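Long-range contacts in periplasmic solute binding protein (PDB 4RY1), which probably binds a sugar in the periplasm and delivers it to an ABC-type transporter, as other bacterial solute-binding proteins of family 1 do: residues Ile121-Trp127 / Gly241-Gly245; Thr126-Val132 / Val147-Leu152; Tyr45-Ser50 / Trp68-Phe72; Glu4-Trp10 / Gln57-Arg63. All coordinates share one frame; numbering follows the deposited sequence.

Interaction 1. Residues Ile121-Trp127 / Gly241-Gly245; sequences IYNKTTW and GELAG
A244 presents its carbonyl oxygen to two donors of 121-127 at the point where a strand, paired antiparallel at Y122-G245, gives way to an N-capped helix. N123 N binds A244 O at 2.8 Å, almost straight at 170°, and W127 NE1 reaches the same oxygen at 3.0 Å. The two come from opposite faces of the carbonyl plane, each about 50° out of it, while the oxygen lies in the plane of the indole. A single buried acceptor thereby ties the last strand residue to the first helical turn and helps fix the rotation of the W127 ring. The small methyl of A244 suits this place, where CB touches T126 CG2 as well as CD1 and NE1 of W127.

T126 OG1 donates to G241 O at 2.7 Å. Its hydroxyl stands beside the backbone N (chi1 -49°), which turns OG1 to the carbonyl and CG2 to A244. Glycine suits the positive phi at 241 and lets its CA come within 3.5 Å of N123 ND2. At the Y122-G245 pair, G245 CA packs 3.9 Å from Y122 CD1.

Farther out, N123 caps helix 124-130 through a weak bond from T126 N to OD1, and Y134 stacks on Y122. The other end of the N123 amide, ND2, donates to a water 3.0 Å away that in turn donates to L243 O.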
# COMPACT_ATOMS: atom_id res chain seq x y z
N ILE A 121 11.14 3.31 -6.18
CA ILE A 121 12.26 3.65 -5.32
C ILE A 121 13.43 2.88 -5.92
O ILE A 121 13.36 1.67 -6.10
CB ILE A 121 12.00 3.23 -3.85
CG1 ILE A 121 10.76 3.95 -3.33
CG2 ILE A 121 13.23 3.51 -3.00
CD1 ILE A 121 11.00 5.41 -3.09
N TYR A 122 14.51 3.58 -6.25
CA TYR A 122 15.66 2.98 -6.90
C TYR A 122 16.92 3.14 -6.08
O TYR A 122 17.09 4.13 -5.37
CB TYR A 122 15.89 3.62 -8.27
CG TYR A 122 14.84 3.37 -9.32
CD1 TYR A 122 14.44 2.07 -9.66
CD2 TYR A 122 14.28 4.44 -10.05
CE1 TYR A 122 13.51 1.84 -10.67
CE2 TYR A 122 13.35 4.21 -11.06
CZ TYR A 122 12.96 2.93 -11.37
OH TYR A 122 12.06 2.69 -12.40
N ASN A 123 17.81 2.16 -6.23
CA ASN A 123 19.14 2.20 -5.65
C ASN A 123 20.07 2.89 -6.64
O ASN A 123 20.49 2.31 -7.65
CB ASN A 123 19.66 0.80 -5.33
CG ASN A 123 20.96 0.83 -4.55
OD1 ASN A 123 21.85 1.63 -4.88
ND2 ASN A 123 21.08 0.01 -3.52
N LYS A 124 20.35 4.14 -6.34
CA LYS A 124 21.12 4.99 -7.26
C LYS A 124 22.47 4.39 -7.63
O LYS A 124 22.90 4.43 -8.79
CB LYS A 124 21.35 6.36 -6.63
CG LYS A 124 22.22 7.28 -7.47
CD LYS A 124 22.47 8.61 -6.74
CE LYS A 124 23.65 9.39 -7.28
NZ LYS A 124 23.42 9.76 -8.70
N THR A 125 23.15 3.85 -6.64
CA THR A 125 24.50 3.31 -6.82
C THR A 125 24.50 2.21 -7.88
O THR A 125 25.30 2.20 -8.81
CB THR A 125 25.07 2.79 -5.50
OG1 THR A 125 25.02 3.84 -4.52
CG2 THR A 125 26.52 2.31 -5.64
N THR A 126 23.57 1.30 -7.74
CA THR A 126 23.44 0.20 -8.71
C THR A 126 23.13 0.65 -10.15
O THR A 126 23.76 0.19 -11.10
CB THR A 126 22.42 -0.83 -8.24
OG1 THR A 126 22.69 -1.17 -6.87
CG2 THR A 126 22.51 -2.06 -9.10
N TRP A 127 22.14 1.52 -10.31
CA TRP A 127 21.79 2.05 -11.64
C TRP A 127 22.99 2.78 -12.29
O TRP A 127 23.26 2.62 -13.49
CB TRP A 127 20.57 2.99 -11.54
CG TRP A 127 19.27 2.21 -11.42
CD1 TRP A 127 18.74 1.63 -10.26
CD2 TRP A 127 18.36 1.88 -12.48
NE1 TRP A 127 17.56 1.01 -10.56
CE2 TRP A 127 17.30 1.13 -11.91
CE3 TRP A 127 18.32 2.14 -13.86
CZ2 TRP A 127 16.24 0.63 -12.65
CZ3 TRP A 127 17.25 1.64 -14.61
CH2 TRP A 127 16.22 0.89 -13.99
N GLY A 241 22.08 -4.07 -2.69
CA GLY A 241 21.90 -3.36 -3.96
C GLY A 241 21.82 -4.18 -5.22
O GLY A 241 21.81 -3.62 -6.32
N GLU A 242 21.73 -5.51 -5.08
CA GLU A 242 21.54 -6.37 -6.26
C GLU A 242 20.14 -6.18 -6.89
O GLU A 242 19.97 -6.21 -8.10
CB GLU A 242 21.75 -7.84 -5.91
CG GLU A 242 23.22 -8.18 -5.74
CD GLU A 242 23.49 -9.52 -5.10
OE1 GLU A 242 22.54 -10.29 -4.87
OE2 GLU A 242 24.68 -9.78 -4.83
N LEU A 243 19.15 -6.06 -6.03
CA LEU A 243 17.80 -5.64 -6.45
C LEU A 243 17.73 -4.14 -6.33
O LEU A 243 17.72 -3.58 -5.23
CB LEU A 243 16.73 -6.31 -5.60
CG LEU A 243 16.75 -7.84 -5.51
CD1 LEU A 243 15.69 -8.33 -4.53
CD2 LEU A 243 16.54 -8.45 -6.88
N ALA A 244 17.68 -3.48 -7.48
CA ALA A 244 17.97 -2.05 -7.55
C ALA A 244 16.73 -1.16 -7.58
O ALA A 244 16.82 0.04 -7.84
CB ALA A 244 18.85 -1.76 -8.75
N GLY A 245 15.58 -1.72 -7.26
CA GLY A 245 14.34 -0.97 -7.28
C GLY A 245 13.25 -1.73 -6.58
O GLY A 245 13.28 -2.95 -6.53
O HOH W 1 18.94 -2.01 -3.16

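Interaction 2. Residues Thr126-Val132 / Val147-Leu152; sequences TWDNAGV and VFKQKL
F148 drives its ring edge into the face of W127 in a T-shaped pair, the centrepiece of a helix-helix packing between helices 124-130 and 138-152, whose segments 126-130 and 147-152 cross at 74°. The planes stand 72° apart, and F148 CZ sits 3.6 Å from W127 CD2, over the indole. The flat side of the phenylalanine is used as well: A130 CB lies over one face, 3.9 Å from the ring centroid, in a CH-pi contact. A130 suits this position because a methyl is small enough to let the benzyl group lie against the helix.

L152 is the second bump. With CG beside its backbone N (chi1 -66°), it spreads its two methyls over the helix surface, CD1 in the hollow between T126 and A130 and CD2 against the backbone of N129. T126 CG2 touches both CD1 of this leucine and CE2 of F148, while the threonine hydroxyl is engaged with G241.

Helix 124-130 ends in a Schellman motif, where G131 takes a positive phi that glycine tolerates easily. The chain then turns so that V132 CG2 presses on V147 CG1 at 3.5 Å, tighter than usual. On the exposed side, K151 lays its aliphatic chain along the last turn, CD 3.5 Å from A130 O. Its ammonium NZ passes a hydrogen bond to a water at 3.0 Å, which donates to N129 O.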
# COMPACT_ATOMS: atom_id res chain seq x y z
N THR A 126 23.57 1.30 -7.74
CA THR A 126 23.44 0.20 -8.71
C THR A 126 23.13 0.65 -10.15
O THR A 126 23.76 0.19 -11.10
CB THR A 126 22.42 -0.83 -8.24
OG1 THR A 126 22.69 -1.17 -6.87
CG2 THR A 126 22.51 -2.06 -9.10
N TRP A 127 22.14 1.52 -10.31
CA TRP A 127 21.79 2.05 -11.64
C TRP A 127 22.99 2.78 -12.29
O TRP A 127 23.26 2.62 -13.49
CB TRP A 127 20.57 2.99 -11.54
CG TRP A 127 19.27 2.21 -11.42
CD1 TRP A 127 18.74 1.63 -10.26
CD2 TRP A 127 18.36 1.88 -12.48
NE1 TRP A 127 17.56 1.01 -10.56
CE2 TRP A 127 17.30 1.13 -11.91
CE3 TRP A 127 18.32 2.14 -13.86
CZ2 TRP A 127 16.24 0.63 -12.65
CZ3 TRP A 127 17.25 1.64 -14.61
CH2 TRP A 127 16.22 0.89 -13.99
N ASP A 128 23.69 3.58 -11.49
CA ASP A 128 24.91 4.30 -11.93
C ASP A 128 26.02 3.31 -12.33
O ASP A 128 26.67 3.48 -13.36
CB ASP A 128 25.42 5.25 -10.83
CG ASP A 128 24.57 6.52 -10.69
OD1 ASP A 128 23.71 6.76 -11.56
OD2 ASP A 128 24.79 7.26 -9.71
N ASN A 129 26.21 2.25 -11.54
CA ASN A 129 27.19 1.20 -11.88
C ASN A 129 26.85 0.45 -13.19
O ASN A 129 27.73 0.09 -13.96
CB ASN A 129 27.37 0.20 -10.72
CG ASN A 129 28.06 0.82 -9.51
OD1 ASN A 129 28.64 1.90 -9.58
ND2 ASN A 129 28.02 0.10 -8.40
N ALA A 130 25.56 0.21 -13.42
CA ALA A 130 25.08 -0.35 -14.70
C ALA A 130 25.20 0.61 -15.89
O ALA A 130 25.16 0.18 -17.03
CB ALA A 130 23.64 -0.80 -14.57
N GLY A 131 25.27 1.91 -15.61
CA GLY A 131 25.28 2.96 -16.64
C GLY A 131 23.94 3.25 -17.31
O GLY A 131 23.88 3.71 -18.45
N VAL A 132 22.86 2.98 -16.57
CA VAL A 132 21.51 3.15 -17.08
C VAL A 132 20.81 4.25 -16.29
O VAL A 132 20.85 4.29 -15.06
CB VAL A 132 20.71 1.83 -16.99
CG1 VAL A 132 19.33 1.99 -17.61
CG2 VAL A 132 21.47 0.71 -17.70
N VAL A 147 20.98 -4.88 -19.92
CA VAL A 147 22.15 -4.09 -19.61
C VAL A 147 22.68 -4.41 -18.19
O VAL A 147 23.88 -4.62 -17.98
CB VAL A 147 21.92 -2.59 -19.79
CG1 VAL A 147 23.15 -1.83 -19.37
CG2 VAL A 147 21.54 -2.25 -21.24
N PHE A 148 21.77 -4.43 -17.22
CA PHE A 148 22.15 -4.84 -15.86
C PHE A 148 22.86 -6.20 -15.87
O PHE A 148 23.93 -6.37 -15.27
CB PHE A 148 20.91 -4.93 -14.95
CG PHE A 148 20.60 -3.66 -14.19
CD1 PHE A 148 20.39 -2.45 -14.83
CD2 PHE A 148 20.49 -3.69 -12.80
CE1 PHE A 148 20.10 -1.29 -14.11
CE2 PHE A 148 20.21 -2.54 -12.07
CZ PHE A 148 20.01 -1.33 -12.72
N LYS A 149 22.22 -7.15 -16.54
CA LYS A 149 22.69 -8.54 -16.62
C LYS A 149 24.09 -8.61 -17.23
O LYS A 149 24.99 -9.23 -16.67
CB LYS A 149 21.72 -9.38 -17.46
CG LYS A 149 22.03 -10.86 -17.44
CD LYS A 149 21.12 -11.64 -18.37
CE LYS A 149 21.50 -13.11 -18.27
NZ LYS A 149 20.51 -13.99 -18.93
N GLN A 150 24.27 -7.94 -18.36
CA GLN A 150 25.56 -8.00 -19.07
C GLN A 150 26.64 -7.25 -18.30
O GLN A 150 27.79 -7.72 -18.17
CB GLN A 150 25.42 -7.43 -20.49
CG GLN A 150 26.74 -7.37 -21.27
CD GLN A 150 27.38 -8.74 -21.49
OE1 GLN A 150 26.69 -9.75 -21.62
NE2 GLN A 150 28.71 -8.76 -21.55
N LYS A 151 26.29 -6.09 -17.79
CA LYS A 151 27.26 -5.19 -17.20
C LYS A 151 27.63 -5.54 -15.75
O LYS A 151 28.79 -5.46 -15.35
CB LYS A 151 26.79 -3.73 -17.30
CG LYS A 151 27.81 -2.76 -16.75
CD LYS A 151 28.08 -1.60 -17.69
CE LYS A 151 29.29 -0.81 -17.22
NZ LYS A 151 29.21 0.62 -17.62
N LEU A 152 26.63 -5.93 -14.97
CA LEU A 152 26.83 -6.14 -13.55
C LEU A 152 26.81 -7.61 -13.17
O LEU A 152 27.41 -8.02 -12.17
CB LEU A 152 25.77 -5.38 -12.75
CG LEU A 152 25.85 -3.85 -12.84
CD1 LEU A 152 24.90 -3.25 -11.83
CD2 LEU A 152 27.27 -3.32 -12.62
O HOH W 2 29.08 2.63 -15.33

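Interaction 3. Residues Tyr45-Ser50 / Trp68-Phe72; sequences YLSRLS and WLPQF
Y45 opens the contact by bringing CD1 and CE1 to the edge of W68, CD1 lying 3.7 Å from W68 CH2. The two side chains stand roughly at right angles, and the indole is approached near its plane at the benzene end. A tyrosine does double work here, since its hydroxyl is hydrogen-bonded to R63 O and S8 OG in the neighbouring sheet.

L46 comes next and meets the flat of the same indole. Its CD1 rests over the centre of the six-membered ring, 3.8 Å from the centroid and 15° off the normal, a CH-pi contact, while CD2 reaches toward NE1. CG is anti to the backbone nitrogen (chi1 175°), which extends the branch across the gap; the same CD1 also touches F72 CE2 at 3.7 Å. A leucine suits the corner where the two rings meet: one methyl touches both, and the other lies against the indole.

L49, one turn on from Y45, fills in behind with CD2 at 4.3 Å from W68 CZ3 and 4.2 Å from F72 CE2. It also packs on M62 and I64, and so joins the helix to strand 61-64.

S50 ends the row at the more polar margin. Its CA lies at the edge of the F72 ring, and OG is 3.1 Å from NE2 of Q71, whose extended chain reaches across from the other helix.

These contacts join helix 45-55 to W68 and the start of helix 69-74, the two helices that flank strand 61-64 in sequence, in the alpha/beta fold of a periplasmic binding protein lobe.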
# COMPACT_ATOMS: atom_id res chain seq x y z
N TYR A 45 -2.83 -9.86 11.99
CA TYR A 45 -3.69 -8.78 12.50
C TYR A 45 -5.13 -8.86 11.96
O TYR A 45 -6.09 -8.80 12.72
CB TYR A 45 -3.07 -7.41 12.17
CG TYR A 45 -3.83 -6.22 12.70
CD1 TYR A 45 -4.95 -5.74 12.06
CD2 TYR A 45 -3.40 -5.55 13.84
CE1 TYR A 45 -5.64 -4.63 12.52
CE2 TYR A 45 -4.09 -4.44 14.31
CZ TYR A 45 -5.19 -3.96 13.64
OH TYR A 45 -5.84 -2.84 14.10
N LEU A 46 -5.27 -9.01 10.66
CA LEU A 46 -6.60 -9.09 10.06
C LEU A 46 -7.38 -10.30 10.58
O LEU A 46 -8.55 -10.18 10.94
CB LEU A 46 -6.52 -9.15 8.53
CG LEU A 46 -7.87 -9.36 7.83
CD1 LEU A 46 -8.88 -8.27 8.16
CD2 LEU A 46 -7.65 -9.43 6.33
N SER A 47 -6.73 -11.46 10.63
CA SER A 47 -7.44 -12.67 11.08
C SER A 47 -7.88 -12.50 12.56
O SER A 47 -9.03 -12.82 12.91
CB SER A 47 -6.59 -13.92 10.80
OG SER A 47 -5.51 -13.99 11.68
N ARG A 48 -7.04 -11.89 13.39
CA ARG A 48 -7.41 -11.62 14.79
C ARG A 48 -8.58 -10.64 14.89
O ARG A 48 -9.51 -10.81 15.68
CB ARG A 48 -6.21 -11.10 15.61
N LEU A 49 -8.49 -9.56 14.12
CA LEU A 49 -9.52 -8.53 14.14
C LEU A 49 -10.85 -9.08 13.67
O LEU A 49 -11.89 -8.79 14.25
CB LEU A 49 -9.09 -7.34 13.27
CG LEU A 49 -10.14 -6.22 13.21
CD1 LEU A 49 -10.39 -5.65 14.59
CD2 LEU A 49 -9.72 -5.13 12.22
N SER A 50 -10.81 -9.87 12.61
CA SER A 50 -12.04 -10.47 12.06
C SER A 50 -12.74 -11.35 13.11
O SER A 50 -13.95 -11.30 13.30
CB SER A 50 -11.75 -11.25 10.79
OG SER A 50 -12.94 -11.67 10.16
N TRP A 68 -10.03 -3.47 3.35
CA TRP A 68 -10.84 -4.32 4.24
C TRP A 68 -12.26 -3.82 4.38
O TRP A 68 -13.11 -4.52 4.98
CB TRP A 68 -10.23 -4.46 5.63
CG TRP A 68 -8.84 -4.99 5.66
CD1 TRP A 68 -8.13 -5.58 4.64
CD2 TRP A 68 -7.96 -4.93 6.77
NE1 TRP A 68 -6.88 -5.89 5.06
CE2 TRP A 68 -6.75 -5.52 6.38
CE3 TRP A 68 -8.09 -4.46 8.09
CZ2 TRP A 68 -5.65 -5.62 7.23
CZ3 TRP A 68 -7.00 -4.58 8.94
CH2 TRP A 68 -5.80 -5.13 8.51
N LEU A 69 -12.57 -2.65 3.85
CA LEU A 69 -13.92 -2.12 3.96
C LEU A 69 -14.98 -2.99 3.27
O LEU A 69 -16.10 -3.09 3.77
CB LEU A 69 -14.01 -0.66 3.53
CG LEU A 69 -13.33 0.34 4.46
CD1 LEU A 69 -13.51 1.75 3.92
CD2 LEU A 69 -13.86 0.25 5.88
N PRO A 70 -14.66 -3.63 2.11
CA PRO A 70 -15.71 -4.55 1.59
C PRO A 70 -16.11 -5.66 2.56
O PRO A 70 -17.30 -5.89 2.79
CB PRO A 70 -15.08 -5.08 0.30
CG PRO A 70 -14.22 -3.93 -0.13
CD PRO A 70 -13.58 -3.43 1.14
N GLN A 71 -15.13 -6.29 3.19
CA GLN A 71 -15.39 -7.36 4.16
C GLN A 71 -16.20 -6.86 5.34
O GLN A 71 -17.19 -7.47 5.75
CB GLN A 71 -14.08 -7.97 4.66
CG GLN A 71 -14.29 -8.94 5.81
CD GLN A 71 -13.03 -9.66 6.29
OE1 GLN A 71 -11.93 -9.54 5.69
NE2 GLN A 71 -13.18 -10.41 7.39
N PHE A 72 -15.74 -5.77 5.95
CA PHE A 72 -16.32 -5.32 7.21
C PHE A 72 -17.53 -4.40 7.10
O PHE A 72 -18.33 -4.29 8.05
CB PHE A 72 -15.23 -4.66 8.07
CG PHE A 72 -14.17 -5.62 8.56
CD1 PHE A 72 -14.53 -6.79 9.21
CD2 PHE A 72 -12.82 -5.36 8.35
CE1 PHE A 72 -13.56 -7.67 9.66
CE2 PHE A 72 -11.85 -6.22 8.80
CZ PHE A 72 -12.22 -7.40 9.45

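Interaction 4. Residues Glu4-Trp10 / Gln57-Arg63; sequences EIRISWW and QEPDVMR. With ACT (acetate ion), chain F.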
# COMPACT_ATOMS: atom_id res chain seq x y z
N GLU A 4 -12.48 3.97 29.85
CA GLU A 4 -11.45 3.15 29.21
C GLU A 4 -11.75 2.87 27.74
O GLU A 4 -12.84 2.39 27.38
CB GLU A 4 -11.24 1.84 29.98
CG GLU A 4 -10.12 0.95 29.45
CD GLU A 4 -9.98 -0.34 30.24
OE1 GLU A 4 -9.96 -1.43 29.64
OE2 GLU A 4 -9.91 -0.26 31.48
N ILE A 5 -10.76 3.16 26.89
CA ILE A 5 -10.81 2.84 25.47
C ILE A 5 -9.60 2.02 25.05
O ILE A 5 -8.47 2.20 25.53
CB ILE A 5 -11.00 4.06 24.56
CG1 ILE A 5 -9.85 5.03 24.69
CG2 ILE A 5 -12.30 4.78 24.92
CD1 ILE A 5 -9.89 6.14 23.66
N ARG A 6 -9.84 1.11 24.13
CA ARG A 6 -8.82 0.21 23.59
C ARG A 6 -8.50 0.62 22.16
O ARG A 6 -9.39 1.05 21.43
CB ARG A 6 -9.35 -1.22 23.56
CG ARG A 6 -9.61 -1.81 24.94
CD ARG A 6 -10.53 -3.01 24.83
NE ARG A 6 -9.97 -3.98 23.91
CZ ARG A 6 -10.69 -4.83 23.18
NH1 ARG A 6 -12.01 -4.86 23.27
NH2 ARG A 6 -10.07 -5.64 22.33
N ILE A 7 -7.23 0.56 21.80
CA ILE A 7 -6.77 0.90 20.42
C ILE A 7 -5.80 -0.16 19.92
O ILE A 7 -4.85 -0.52 20.62
CB ILE A 7 -6.15 2.33 20.33
CG1 ILE A 7 -5.65 2.61 18.92
CG2 ILE A 7 -5.07 2.53 21.36
CD1 ILE A 7 -5.31 4.07 18.68
N SER A 8 -6.07 -0.67 18.72
CA SER A 8 -5.17 -1.58 18.05
C SER A 8 -4.53 -1.02 16.80
O SER A 8 -5.12 -0.22 16.06
CB SER A 8 -5.85 -2.91 17.70
OG SER A 8 -6.88 -2.79 16.70
N TRP A 9 -3.33 -1.50 16.55
CA TRP A 9 -2.62 -1.21 15.30
C TRP A 9 -1.53 -2.24 15.04
O TRP A 9 -1.24 -3.05 15.90
CB TRP A 9 -2.01 0.23 15.31
CG TRP A 9 -0.80 0.38 16.20
CD1 TRP A 9 0.50 0.23 15.84
CD2 TRP A 9 -0.80 0.66 17.59
NE1 TRP A 9 1.31 0.44 16.91
CE2 TRP A 9 0.55 0.69 18.01
CE3 TRP A 9 -1.80 0.90 18.54
CZ2 TRP A 9 0.93 0.92 19.33
CZ3 TRP A 9 -1.43 1.13 19.86
CH2 TRP A 9 -0.06 1.16 20.24
N TRP A 10 -0.95 -2.21 13.85
CA TRP A 10 0.21 -3.03 13.52
C TRP A 10 1.36 -2.14 13.07
O TRP A 10 1.16 -0.97 12.71
CB TRP A 10 -0.08 -4.03 12.39
CG TRP A 10 -0.29 -3.37 11.05
CD1 TRP A 10 0.66 -3.05 10.13
CD2 TRP A 10 -1.52 -2.93 10.51
NE1 TRP A 10 0.10 -2.42 9.07
CE2 TRP A 10 -1.26 -2.37 9.25
CE3 TRP A 10 -2.84 -3.01 10.95
CZ2 TRP A 10 -2.26 -1.84 8.45
CZ3 TRP A 10 -3.82 -2.49 10.16
CH2 TRP A 10 -3.54 -1.92 8.93
N GLN A 57 -15.77 -8.32 20.32
CA GLN A 57 -14.61 -8.14 21.21
C GLN A 57 -13.57 -7.13 20.68
O GLN A 57 -12.50 -6.99 21.25
CB GLN A 57 -13.90 -9.47 21.48
CG GLN A 57 -14.76 -10.56 22.11
CD GLN A 57 -15.53 -10.07 23.31
OE1 GLN A 57 -16.75 -9.90 23.25
NE2 GLN A 57 -14.82 -9.82 24.40
N GLU A 58 -13.86 -6.49 19.56
CA GLU A 58 -12.88 -5.60 18.94
C GLU A 58 -12.62 -4.34 19.78
O GLU A 58 -13.47 -3.89 20.56
CB GLU A 58 -13.36 -5.23 17.54
CG GLU A 58 -14.57 -4.32 17.46
CD GLU A 58 -15.93 -5.03 17.49
OE1 GLU A 58 -16.06 -6.16 18.02
OE2 GLU A 58 -16.87 -4.39 17.01
N PRO A 59 -11.43 -3.75 19.60
CA PRO A 59 -11.15 -2.51 20.29
C PRO A 59 -11.99 -1.34 19.83
O PRO A 59 -12.58 -1.35 18.75
CB PRO A 59 -9.68 -2.24 19.97
CG PRO A 59 -9.20 -3.32 19.11
CD PRO A 59 -10.35 -4.16 18.71
N ASP A 60 -12.03 -0.31 20.67
CA ASP A 60 -12.81 0.90 20.36
C ASP A 60 -12.30 1.62 19.11
O ASP A 60 -13.09 2.17 18.35
CB ASP A 60 -12.78 1.87 21.55
CG ASP A 60 -13.34 1.23 22.81
OD1 ASP A 60 -12.57 0.55 23.52
OD2 ASP A 60 -14.55 1.36 23.02
N VAL A 61 -10.98 1.68 19.00
CA VAL A 61 -10.30 2.28 17.84
C VAL A 61 -9.42 1.22 17.19
O VAL A 61 -8.60 0.57 17.86
CB VAL A 61 -9.44 3.50 18.21
CG1 VAL A 61 -8.70 4.07 16.98
CG2 VAL A 61 -10.32 4.58 18.80
N MET A 62 -9.59 1.05 15.88
CA MET A 62 -8.82 0.06 15.13
C MET A 62 -8.10 0.72 13.97
O MET A 62 -8.72 1.43 13.18
CB MET A 62 -9.75 -0.99 14.53
CG MET A 62 -10.53 -1.82 15.54
SD MET A 62 -12.13 -2.54 14.91
CE MET A 62 -13.13 -1.04 15.16
N ARG A 63 -6.83 0.41 13.79
CA ARG A 63 -6.20 0.64 12.48
C ARG A 63 -6.73 -0.44 11.52
O ARG A 63 -6.76 -1.61 11.87
CB ARG A 63 -4.69 0.56 12.54
CG ARG A 63 -3.97 1.06 11.29
CD ARG A 63 -2.51 0.66 11.30
NE ARG A 63 -1.81 1.04 10.07
CZ ARG A 63 -0.96 2.07 9.96
NH1 ARG A 63 -0.71 2.85 10.99
NH2 ARG A 63 -0.38 2.28 8.78
C ACT F . 3.29 -0.75 6.99
O ACT F . 2.98 -1.35 8.05
OXT ACT F . 2.75 0.34 6.74
CH3 ACT F . 4.30 -1.30 6.02
O HOH W 3 -13.13 -0.51 25.89
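R6 grips the backbone of 57-63 with its guanidinium, NH1 and NH2 both donating to Q57 O at 3.0 Å. The oxygen lies in the guanidinium plane; the two bonds and P59 over one face set the orientation of the group, and NE has a salt bridge to E38. The bend at chi3 (55°) turns the planar end back over the loop. The R6 backbone is engaged too: its N donates to D60 OD1 at 2.9 Å, meeting the carboxylate on its anti side. An aspartate suits this position, just ahead of strand 61-64, probably because OD1 can accept the strand N-H as a neighbouring carbonyl would; OD2 is bound by S296.

From here the parallel ladder runs V61 N to R6 O, S8 N to V61 O and R63 N to S8 O, all close to straight. On one face of the sheet I7 and V61 lie side by side, CD1 to CG1 3.8 Å apart. On the other, the small S8, its hydroxyl partnered by Y45, packs OG on P59 CG, 3.4 Å away.

At the far end the extended R63 places CD over the face of W10, 3.5 Å from the centroid of the six-membered ring and 6° off the normal, in a CH-pi contact, with the guanidinium off-centre in a cation-pi contact. An acetate, probably from the crystallisation liquor, accepts a weak bond from W10 NE1.

Strands 33-40, 3-10 and 61-64 run parallel, 3-10 in the middle, as in the alpha/beta lobe of a periplasmic binding protein. I7 and V61 face helix 299-310, I7 also meets helix 13-29, and M62 and P59 turn to helix 45-55.

Overall arrangement
The four contacts fall into two groups on opposite sides of the chain's centre. Interactions 1 and 2 share T126 and W127 and touch through A244 and F148, so helix 124-130 is held on one flank by a loop and on another by helix 138-152. Interactions 3 and 4 meet through the Y45 hydroxyl and through L49 against M62. Interactions 1 and 4, though about 17 Å apart at their nearest atoms, reach the same sheet. Both are buried, but interaction 4 has a backbone ladder, while interaction 1 mostly has side chains donating to backbone carbonyls; the partly buried interactions 2 and 3 join helices through aromatic and aliphatic packing, with polar groups at their margins.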